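Local coordinates for SusD superfamily protein (Parabacteroides distasonis, PDB 3OTN) that probably binds carbohydrate at the outer membrane as a SusD-family protein, consistent with a part in nutrient capture, at residues 140-143 with 144-147; 405-408 with 409-413; 412-415 with 416-420. All coordinates share one frame; numbering follows the deposited sequence.

Contact 1. Residues 140-143 with 144-147. With EDO (1,2-ethanediol), chain M; EDO (1,2-ethanediol), chain R.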
ATOM      1  N   THR A 140      10.141  -8.213  19.887  1.00 20.86           N
ATOM      2  CA  THR A 140       9.761  -9.555  19.474  1.00 23.28           C
ATOM      3  C   THR A 140       9.379 -10.424  20.664  1.00 26.51           C
ATOM      4  O   THR A 140       9.177 -11.625  20.489  1.00 29.38           O
ATOM      5  CB  THR A 140      10.936 -10.265  18.721  1.00 25.72           C
ATOM      6  OG1 THR A 140      12.083 -10.296  19.562  1.00 26.00           O
ATOM      7  CG2 THR A 140      11.285  -9.528  17.443  1.00 24.66           C
ATOM      8  N   THR A 141       9.293  -9.855  21.865  1.00 25.69           N
ATOM      9  CA  THR A 141       8.940 -10.635  23.046  1.00 28.18           C
ATOM     10  C   THR A 141       7.611 -10.121  23.574  1.00 26.73           C
ATOM     11  O   THR A 141       7.249  -8.972  23.342  1.00 25.26           O
ATOM     12  CB  THR A 141      10.043 -10.583  24.159  1.00 32.51           C
ATOM     13  OG1 THR A 141       9.923  -9.389  24.922  1.00 40.80           O
ATOM     14  CG2 THR A 141      11.422 -10.634  23.565  1.00 32.07           C
ATOM     15  N   VAL A 142       6.884 -10.988  24.280  1.00 22.99           N
ATOM     16  CA  VAL A 142       5.613 -10.613  24.854  1.00 23.43           C
ATOM     17  C   VAL A 142       5.877  -9.505  25.884  1.00 26.29           C
ATOM     18  O   VAL A 142       6.961  -9.453  26.495  1.00 25.54           O
ATOM     19  CB  VAL A 142       4.846 -11.843  25.433  1.00 24.91           C
ATOM     20  CG1 VAL A 142       4.616 -12.884  24.294  1.00 25.88           C
ATOM     21  CG2 VAL A 142       5.587 -12.450  26.619  1.00 23.08           C
ATOM     22  N   GLN A 143       4.906  -8.603  26.033  1.00 27.49           N
ATOM     23  CA  GLN A 143       5.089  -7.394  26.858  1.00 31.63           C
ATOM     24  C   GLN A 143       5.482  -7.645  28.298  1.00 31.27           C
ATOM     25  O   GLN A 143       6.309  -6.914  28.833  1.00 34.40           O
ATOM     26  CB  GLN A 143       3.847  -6.494  26.817  1.00 33.17           C
ATOM     27  CG  GLN A 143       3.594  -5.876  25.456  1.00 38.14           C
ATOM     28  CD  GLN A 143       2.430  -4.894  25.464  1.00 50.49           C
ATOM     29  OE1 GLN A 143       2.018  -4.397  26.518  1.00 57.36           O
ATOM     30  NE2 GLN A 143       1.906  -4.593  24.280  1.00 58.64           N
ATOM     31  N   SER A 144       4.897  -8.667  28.920  1.00 31.16           N
ATOM     32  CA  SER A 144       5.222  -9.020  30.306  1.00 30.91           C
ATOM     33  C   SER A 144       6.671  -9.498  30.481  1.00 32.44           C
ATOM     34  O   SER A 144       7.197  -9.452  31.580  1.00 31.37           O
ATOM     35  CB  SER A 144       4.237 -10.076  30.874  1.00 33.52           C
ATOM     36  OG  SER A 144       4.370 -11.375  30.270  1.00 32.04           O
ATOM     37  N   GLU A 145       7.313  -9.938  29.399  1.00 34.23           N
ATOM     38  CA  GLU A 145       8.696 -10.428  29.467  1.00 36.85           C
ATOM     39  C   GLU A 145       9.711  -9.406  28.988  1.00 38.54           C
ATOM     40  O   GLU A 145      10.893  -9.709  28.955  1.00 40.50           O
ATOM     41  CB  GLU A 145       8.834 -11.728  28.683  1.00 36.50           C
ATOM     42  CG  GLU A 145       8.006 -12.843  29.285  1.00 37.89           C
ATOM     43  CD  GLU A 145       8.104 -14.145  28.515  1.00 47.29           C
ATOM     44  OE1 GLU A 145       9.061 -14.320  27.729  1.00 47.07           O
ATOM     45  OE2 GLU A 145       7.208 -14.997  28.705  1.00 53.65           O
ATOM     46  N   LEU A 146       9.259  -8.214  28.613  1.00 38.99           N
ATOM     47  CA  LEU A 146      10.164  -7.074  28.393  1.00 42.67           C
ATOM     48  C   LEU A 146      10.706  -6.589  29.744  1.00 44.57           C
ATOM     49  O   LEU A 146       9.980  -6.551  30.759  1.00 46.39           O
ATOM     50  CB  LEU A 146       9.445  -5.904  27.691  1.00 42.43           C
ATOM     51  CG  LEU A 146       9.060  -6.116  26.235  1.00 39.01           C
ATOM     52  CD1 LEU A 146       8.127  -5.018  25.749  1.00 37.32           C
ATOM     53  CD2 LEU A 146      10.316  -6.208  25.371  1.00 34.23           C
ATOM     54  N   GLY A 147      11.981  -6.221  29.742  1.00 46.89           N
ATOM     55  CA  GLY A 147      12.642  -5.697  30.932  1.00 47.92           C
ATOM     56  C   GLY A 147      12.196  -4.298  31.343  1.00 47.90           C
ATOM     57  O   GLY A 147      12.062  -4.017  32.542  1.00 52.61           O
TER
HETATM   58  C1  EDO M 625       4.556  -4.429  21.338  1.00 41.29           C
HETATM   59  O1  EDO M 625       4.446  -5.188  22.555  1.00 39.12           O
HETATM   60  C2  EDO M 625       3.344  -3.549  21.081  1.00 42.12           C
HETATM   61  O2  EDO M 625       3.127  -2.518  22.060  1.00 47.82           O
HETATM   62  C1  EDO R 631       7.667 -14.362  20.105  1.00 38.42           C
HETATM   63  O1  EDO R 631       7.447 -14.445  21.506  1.00 47.95           O
HETATM   64  C2  EDO R 631       9.129 -14.656  19.805  1.00 51.20           C
HETATM   65  O2  EDO R 631       9.533 -13.979  18.610  1.00 49.22           O
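The carbonyl oxygen of Val142 draws two donors from its own neighbourhood. Glu145 N reaches Val142 O at 3.0 Å, with an N-H...O angle of 146° and the donor above the carbonyl plane, and the hydroxyl OG1 of Thr141 adds a weak bond to the same oxygen. One residue on, Leu146 N bonds Gln143 O at 3.2 Å, again from above the carbonyl plane. Two successive i to i+3 bonds of this kind are the pattern of a short 3-10 turn, here set in the surface loop between helix 108-133 and helix 156-172. Two side-chain pairs lie along the turn. CG2 of Val142 sits between its own backbone N and carbonyl carbon (chi1 -59° puts CG1 beside the N), and from there it packs against the extended chain of Glu145, 3.6 Å from Glu145 CD. The carboxylate continues past it to a weak hydrogen bond from Gln98, on helix 79-100, while Val142 itself leans on Leu95 of that helix. On the Thr141 side, Leu146 brings its CD2 branch to 3.2 Å from Thr141 OG1, a methyl against a hydroxyl oxygen. The extended arm of Gln143 also rests on helix 79-100, at Ala91, and its NE2 gives a weak bond, 3.1 Å long, to O1 of the 1,2-ethanediol of chain M, probably left from the crystallisation liquor.

Contact 2. Residues 405-408 with 409-413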
ATOM      1  N   ALA A 405      17.230   4.590 -19.176  1.00 26.76           N
ATOM      2  CA  ALA A 405      15.932   4.874 -19.794  1.00 28.03           C
ATOM      3  C   ALA A 405      14.927   3.757 -19.476  1.00 27.77           C
ATOM      4  O   ALA A 405      13.747   4.047 -19.256  1.00 25.70           O
ATOM      5  CB  ALA A 405      16.029   5.055 -21.307  1.00 27.68           C
ATOM      6  N   PHE A 406      15.385   2.496 -19.486  1.00 25.62           N
ATOM      7  CA  PHE A 406      14.507   1.373 -19.116  1.00 25.87           C
ATOM      8  C   PHE A 406      14.061   1.426 -17.657  1.00 24.44           C
ATOM      9  O   PHE A 406      12.892   1.201 -17.367  1.00 26.11           O
ATOM     10  CB  PHE A 406      15.119   0.009 -19.431  1.00 27.80           C
ATOM     11  CG  PHE A 406      14.147  -1.117 -19.287  1.00 24.46           C
ATOM     12  CD1 PHE A 406      13.344  -1.490 -20.351  1.00 34.29           C
ATOM     13  CD2 PHE A 406      14.032  -1.810 -18.085  1.00 24.42           C
ATOM     14  CE1 PHE A 406      12.445  -2.522 -20.220  1.00 31.55           C
ATOM     15  CE2 PHE A 406      13.115  -2.820 -17.944  1.00 26.22           C
ATOM     16  CZ  PHE A 406      12.323  -3.173 -19.005  1.00 25.84           C
ATOM     17  N   LEU A 407      14.974   1.713 -16.736  1.00 23.71           N
ATOM     18  CA  LEU A 407      14.590   1.884 -15.340  1.00 23.04           C
ATOM     19  C   LEU A 407      13.547   2.996 -15.162  1.00 23.50           C
ATOM     20  O   LEU A 407      12.581   2.841 -14.401  1.00 22.31           O
ATOM     21  CB  LEU A 407      15.819   2.141 -14.483  1.00 22.67           C
ATOM     22  CG  LEU A 407      15.651   2.296 -12.975  1.00 29.98           C
ATOM     23  CD1 LEU A 407      14.837   1.158 -12.380  1.00 25.39           C
ATOM     24  CD2 LEU A 407      17.020   2.398 -12.324  1.00 26.41           C
ATOM     25  N   GLU A 408      13.712   4.107 -15.881  1.00 22.90           N
ATOM     26  CA  GLU A 408      12.762   5.199 -15.750  1.00 24.27           C
ATOM     27  C   GLU A 408      11.387   4.843 -16.346  1.00 23.10           C
ATOM     28  O   GLU A 408      10.350   5.326 -15.853  1.00 23.55           O
ATOM     29  CB  GLU A 408      13.348   6.495 -16.326  1.00 22.91           C
ATOM     30  CG  GLU A 408      14.529   6.976 -15.492  1.00 25.40           C
ATOM     31  CD  GLU A 408      15.049   8.353 -15.847  1.00 36.45           C
ATOM     32  OE1 GLU A 408      14.440   9.039 -16.685  1.00 29.65           O
ATOM     33  OE2 GLU A 408      16.074   8.747 -15.243  1.00 36.22           O
ATOM     34  N   GLU A 409      11.366   4.018 -17.389  1.00 25.38           N
ATOM     35  CA  GLU A 409      10.092   3.516 -17.951  1.00 24.81           C
ATOM     36  C   GLU A 409       9.376   2.583 -16.977  1.00 25.55           C
ATOM     37  O   GLU A 409       8.152   2.648 -16.882  1.00 24.98           O
ATOM     38  CB  GLU A 409      10.310   2.811 -19.287  1.00 25.88           C
ATOM     39  CG  GLU A 409       9.060   2.153 -19.887  1.00 27.42           C
ATOM     40  CD  GLU A 409       7.943   3.143 -20.196  1.00 27.32           C
ATOM     41  OE1 GLU A 409       8.201   4.354 -20.377  1.00 29.66           O
ATOM     42  OE2 GLU A 409       6.799   2.685 -20.295  1.00 31.52           O
ATOM     43  N   VAL A 410      10.126   1.735 -16.258  1.00 23.88           N
ATOM     44  CA  VAL A 410       9.542   0.873 -15.182  1.00 23.39           C
ATOM     45  C   VAL A 410       8.934   1.760 -14.092  1.00 19.73           C
ATOM     46  O   VAL A 410       7.788   1.585 -13.694  1.00 19.88           O
ATOM     47  CB  VAL A 410      10.606  -0.065 -14.578  1.00 22.74           C
ATOM     48  CG1 VAL A 410      10.081  -0.783 -13.336  1.00 20.93           C
ATOM     49  CG2 VAL A 410      11.119  -1.061 -15.643  1.00 20.80           C
ATOM     50  N   TRP A 411       9.697   2.767 -13.664  1.00 21.86           N
ATOM     51  CA  TRP A 411       9.190   3.757 -12.729  1.00 22.63           C
ATOM     52  C   TRP A 411       7.914   4.404 -13.278  1.00 23.19           C
ATOM     53  O   TRP A 411       6.916   4.499 -12.555  1.00 21.74           O
ATOM     54  CB  TRP A 411      10.217   4.824 -12.417  1.00 20.22           C
ATOM     55  CG  TRP A 411      11.356   4.384 -11.551  1.00 26.86           C
ATOM     56  CD1 TRP A 411      11.449   3.232 -10.782  1.00 22.75           C
ATOM     57  CD2 TRP A 411      12.562   5.099 -11.339  1.00 22.86           C
ATOM     58  NE1 TRP A 411      12.647   3.210 -10.121  1.00 24.65           N
ATOM     59  CE2 TRP A 411      13.358   4.332 -10.450  1.00 21.53           C
ATOM     60  CE3 TRP A 411      13.072   6.308 -11.833  1.00 22.99           C
ATOM     61  CZ2 TRP A 411      14.619   4.760 -10.017  1.00 24.33           C
ATOM     62  CZ3 TRP A 411      14.337   6.733 -11.397  1.00 26.47           C
ATOM     63  CH2 TRP A 411      15.092   5.951 -10.511  1.00 25.82           C
ATOM     64  N   ASP A 412       7.933   4.811 -14.554  1.00 23.74           N
ATOM     65  CA  ASP A 412       6.760   5.435 -15.157  1.00 23.01           C
ATOM     66  C   ASP A 412       5.523   4.538 -15.007  1.00 23.86           C
ATOM     67  O   ASP A 412       4.439   4.996 -14.556  1.00 22.69           O
ATOM     68  CB  ASP A 412       6.969   5.754 -16.641  1.00 25.38           C
ATOM     69  CG  ASP A 412       7.688   7.096 -16.892  1.00 26.45           C
ATOM     70  OD1 ASP A 412       8.165   7.786 -15.951  1.00 22.39           O
ATOM     71  OD2 ASP A 412       7.781   7.460 -18.079  1.00 31.06           O
ATOM     72  N   GLN A 413       5.667   3.267 -15.373  1.00 21.65           N
ATOM     73  CA  GLN A 413       4.542   2.360 -15.269  1.00 19.65           C
ATOM     74  C   GLN A 413       4.108   2.116 -13.823  1.00 15.96           C
ATOM     75  O   GLN A 413       2.933   1.876 -13.584  1.00 17.17           O
ATOM     76  CB  GLN A 413       4.770   1.052 -16.040  1.00 21.69           C
ATOM     77  CG  GLN A 413       4.995   1.257 -17.536  1.00 24.51           C
ATOM     78  CD  GLN A 413       3.941   2.143 -18.172  1.00 22.93           C
ATOM     79  OE1 GLN A 413       2.768   2.048 -17.828  1.00 25.81           O
ATOM     80  NE2 GLN A 413       4.349   3.006 -19.091  1.00 20.97           N
TER
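Leu407 and Trp411 meet one helical turn apart. CG of Leu407 lies 4.0 Å from Trp411 CE2, and CD1 makes an off-centre CH-pi contact with the five-membered ring, 4.2 Å from its centroid. CG of Leu407 stands anti to the backbone N (chi1 -178°), which projects the side chain outward from the helix, and the indole leans back over the turn to meet it. The same ring has Leu407 O over one face, offset toward the rim, and Leu407 O also accepts the nearly straight backbone bond from Trp411 N, 3.0 Å at 171°. Trp411 NE1 is hydrogen-bonded to Glu369 of helix 360-375, which would limit rotation of the ring.

The tight side is the buried one. CE2 of Phe406 comes within 3.5 Å of Val410 CG2, and both residues press on Val386 of helix 380-392. Further round the helix, Gln413 NE2 bonds Glu409 OE2 at 2.7 Å, meeting it from above the carboxylate plane, while Arg390 forms a salt bridge to the same oxygen. That oxygen is thus held twice, which would be expected to favour the charged form of Glu409.

Glu408 lies on the looser, partly exposed side. Its aliphatic CG lies 4.0 Å from Trp411 CE3, and its side chain extends to about 3 Å, between nearest atoms, from a bound acetate, probably from the crystallisation liquor. Asp412, on the same side, has its OD1 in a salt bridge with Arg435 and a hydrogen bond with Tyr442.

Regular i to i+4 backbone bonds, with an apolar stripe facing helices 360-375 and 380-392, mark an amphipathic helix packed among its neighbours in the helical part of the SusD fold.

Contact 3. Residues 412-415 with 416-420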
ATOM      1  N   ASP A 412       7.933   4.811 -14.554  1.00 23.74           N
ATOM      2  CA  ASP A 412       6.760   5.435 -15.157  1.00 23.01           C
ATOM      3  C   ASP A 412       5.523   4.538 -15.007  1.00 23.86           C
ATOM      4  O   ASP A 412       4.439   4.996 -14.556  1.00 22.69           O
ATOM      5  CB  ASP A 412       6.969   5.754 -16.641  1.00 25.38           C
ATOM      6  CG  ASP A 412       7.688   7.096 -16.892  1.00 26.45           C
ATOM      7  OD1 ASP A 412       8.165   7.786 -15.951  1.00 22.39           O
ATOM      8  OD2 ASP A 412       7.781   7.460 -18.079  1.00 31.06           O
ATOM      9  N   GLN A 413       5.667   3.267 -15.373  1.00 21.65           N
ATOM     10  CA  GLN A 413       4.542   2.360 -15.269  1.00 19.65           C
ATOM     11  C   GLN A 413       4.108   2.116 -13.823  1.00 15.96           C
ATOM     12  O   GLN A 413       2.933   1.876 -13.584  1.00 17.17           O
ATOM     13  CB  GLN A 413       4.770   1.052 -16.040  1.00 21.69           C
ATOM     14  CG  GLN A 413       4.995   1.257 -17.536  1.00 24.51           C
ATOM     15  CD  GLN A 413       3.941   2.143 -18.172  1.00 22.93           C
ATOM     16  OE1 GLN A 413       2.768   2.048 -17.828  1.00 25.81           O
ATOM     17  NE2 GLN A 413       4.349   3.006 -19.091  1.00 20.97           N
ATOM     18  N   ARG A 414       5.029   2.222 -12.866  1.00 16.93           N
ATOM     19  CA  ARG A 414       4.663   2.170 -11.473  1.00 17.86           C
ATOM     20  C   ARG A 414       3.765   3.363 -11.116  1.00 19.89           C
ATOM     21  O   ARG A 414       2.748   3.188 -10.441  1.00 18.86           O
ATOM     22  CB  ARG A 414       5.886   2.123 -10.570  1.00 19.35           C
ATOM     23  CG  ARG A 414       6.635   0.774 -10.652  1.00 25.19           C
ATOM     24  CD  ARG A 414       7.756   0.703  -9.602  1.00 28.81           C
ATOM     25  NE  ARG A 414       7.148   0.632  -8.285  1.00 20.74           N
ATOM     26  CZ  ARG A 414       6.609  -0.449  -7.755  1.00 22.57           C
ATOM     27  NH1 ARG A 414       6.667  -1.623  -8.370  1.00 23.27           N
ATOM     28  NH2 ARG A 414       6.034  -0.370  -6.569  1.00 24.70           N
ATOM     29  N   TYR A 415       4.159   4.570 -11.533  1.00 19.77           N
ATOM     30  CA  TYR A 415       3.352   5.749 -11.265  1.00 19.86           C
ATOM     31  C   TYR A 415       1.981   5.613 -11.955  1.00 19.09           C
ATOM     32  O   TYR A 415       0.934   5.796 -11.331  1.00 19.81           O
ATOM     33  CB  TYR A 415       4.018   7.030 -11.770  1.00 20.79           C
ATOM     34  CG  TYR A 415       5.025   7.660 -10.806  1.00 19.19           C
ATOM     35  CD1 TYR A 415       6.241   7.040 -10.515  1.00 18.68           C
ATOM     36  CD2 TYR A 415       4.780   8.905 -10.238  1.00 22.59           C
ATOM     37  CE1 TYR A 415       7.189   7.640  -9.675  1.00 23.45           C
ATOM     38  CE2 TYR A 415       5.705   9.504  -9.403  1.00 21.61           C
ATOM     39  CZ  TYR A 415       6.902   8.889  -9.133  1.00 22.77           C
ATOM     40  OH  TYR A 415       7.779   9.504  -8.288  1.00 23.41           O
ATOM     41  N   PHE A 416       2.006   5.277 -13.235  1.00 21.27           N
ATOM     42  CA  PHE A 416       0.797   5.286 -14.034  1.00 20.36           C
ATOM     43  C   PHE A 416      -0.163   4.150 -13.722  1.00 20.48           C
ATOM     44  O   PHE A 416      -1.382   4.381 -13.728  1.00 20.71           O
ATOM     45  CB  PHE A 416       1.100   5.329 -15.515  1.00 22.29           C
ATOM     46  CG  PHE A 416       1.862   6.592 -15.963  1.00 22.52           C
ATOM     47  CD1 PHE A 416       1.465   7.871 -15.547  1.00 23.97           C
ATOM     48  CD2 PHE A 416       2.925   6.487 -16.827  1.00 23.02           C
ATOM     49  CE1 PHE A 416       2.166   9.016 -15.983  1.00 26.13           C
ATOM     50  CE2 PHE A 416       3.626   7.625 -17.270  1.00 21.39           C
ATOM     51  CZ  PHE A 416       3.232   8.882 -16.843  1.00 19.81           C
ATOM     52  N   ASP A 417       0.360   2.949 -13.504  1.00 20.65           N
ATOM     53  CA  ASP A 417      -0.470   1.761 -13.291  1.00 20.39           C
ATOM     54  C   ASP A 417      -0.871   1.560 -11.839  1.00 22.41           C
ATOM     55  O   ASP A 417      -1.991   1.100 -11.559  1.00 18.98           O
ATOM     56  CB  ASP A 417       0.222   0.487 -13.802  1.00 19.04           C
ATOM     57  CG  ASP A 417      -0.712  -0.403 -14.592  1.00 22.77           C
ATOM     58  OD1 ASP A 417      -1.228   0.123 -15.597  1.00 23.81           O
ATOM     59  OD2 ASP A 417      -0.947  -1.584 -14.208  1.00 26.19           O
ATOM     60  N   LEU A 418       0.041   1.885 -10.921  1.00 20.03           N
ATOM     61  CA  LEU A 418      -0.217   1.707  -9.491  1.00 19.36           C
ATOM     62  C   LEU A 418      -0.643   2.976  -8.723  1.00 18.06           C
ATOM     63  O   LEU A 418      -0.630   2.993  -7.492  1.00 20.63           O
ATOM     64  CB  LEU A 418       1.014   1.077  -8.829  1.00 19.55           C
ATOM     65  CG  LEU A 418       1.590  -0.141  -9.584  1.00 23.56           C
ATOM     66  CD1 LEU A 418       2.856  -0.628  -8.883  1.00 16.46           C
ATOM     67  CD2 LEU A 418       0.535  -1.251  -9.657  1.00 20.71           C
ATOM     68  N   CYS A 419      -1.019   4.042  -9.419  1.00 18.38           N
ATOM     69  CA  CYS A 419      -1.352   5.275  -8.726  1.00 18.18           C
ATOM     70  C   CYS A 419      -2.485   5.103  -7.720  1.00 17.27           C
ATOM     71  O   CYS A 419      -3.455   4.408  -7.996  1.00 17.93           O
ATOM     72  CB  CYS A 419      -1.738   6.383  -9.711  1.00 18.62           C
ATOM     73  SG  CYS A 419      -3.037   5.935 -10.930  1.00 22.11           S
ATOM     74  N   TYR A 420      -2.337   5.783  -6.579  1.00 17.79           N
ATOM     75  CA  TYR A 420      -3.325   5.858  -5.523  1.00 17.10           C
ATOM     76  C   TYR A 420      -3.558   4.535  -4.824  1.00 18.95           C
ATOM     77  O   TYR A 420      -4.613   4.352  -4.210  1.00 18.79           O
ATOM     78  CB  TYR A 420      -4.633   6.497  -6.029  1.00 18.79           C
ATOM     79  CG  TYR A 420      -4.329   7.822  -6.753  1.00 12.77           C
ATOM     80  CD1 TYR A 420      -3.722   8.871  -6.074  1.00 20.34           C
ATOM     81  CD2 TYR A 420      -4.588   7.982  -8.098  1.00 17.97           C
ATOM     82  CE1 TYR A 420      -3.404  10.066  -6.721  1.00 19.83           C
ATOM     83  CE2 TYR A 420      -4.260   9.180  -8.766  1.00 21.13           C
ATOM     84  CZ  TYR A 420      -3.668  10.211  -8.059  1.00 18.41           C
ATOM     85  OH  TYR A 420      -3.343  11.412  -8.672  1.00 23.23           O
TER
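Asp412 sets its CB beside the ring of Phe416, 3.9 Å from Phe416 CE2, the two side chains pointing the same way. This is the buried C-terminal portion of helix 403-418 in the SusD fold, and the i to i+4 backbone bonds continue through it: Phe416 N to Asp412 O is 2.8 Å long and runs nearly along the C=O axis. Gln413 follows. Its O takes Asp417 N at 2.8 Å, while its NE2, bonded to Glu409, lies at the edge of the Phe416 ring. The amide oxygen turns to Arg301, which also forms a salt bridge with Asp417, so one arginine joins two successive turns. Arg414 bends at chi3 (69°), and Leu418 leans back to lay its CD1 over one face of the guanidinium, offset toward the rim and 3.9 Å from Arg414 CZ. Salt bridges to Asp427 and Asp362 hold that flat group, tying the helix to helices 424-431 and 360-375. The backbone O of Arg414 accepts Leu418 N at 3.0 Å from above the carbonyl plane. Tyr415 leads its ring off toward Met424 and Met428, while its O has Cys419 CB 3.2 Å away.

In the fold
From the N terminus, the chain first reaches contact 1, a single turn in the loop joining helix 108-133 to helix 156-172, set against helix 79-100 at the surface. Contacts 2 and 3 come much later, one beginning on the stretch where the other ends, on the other side of the chain's centre; contact 1 lies about 45 Å and 41 Å from them, centre to centre. Neither encloses a long loop: each spans neighbouring turns of helix 403-418, and they overlap at Asp412 and Gln413, with centres about 10 Å apart. Residues 405-413 join this helix to helices 360-375 and 380-392; residues 412-420 carry it deeper and add helix 424-431.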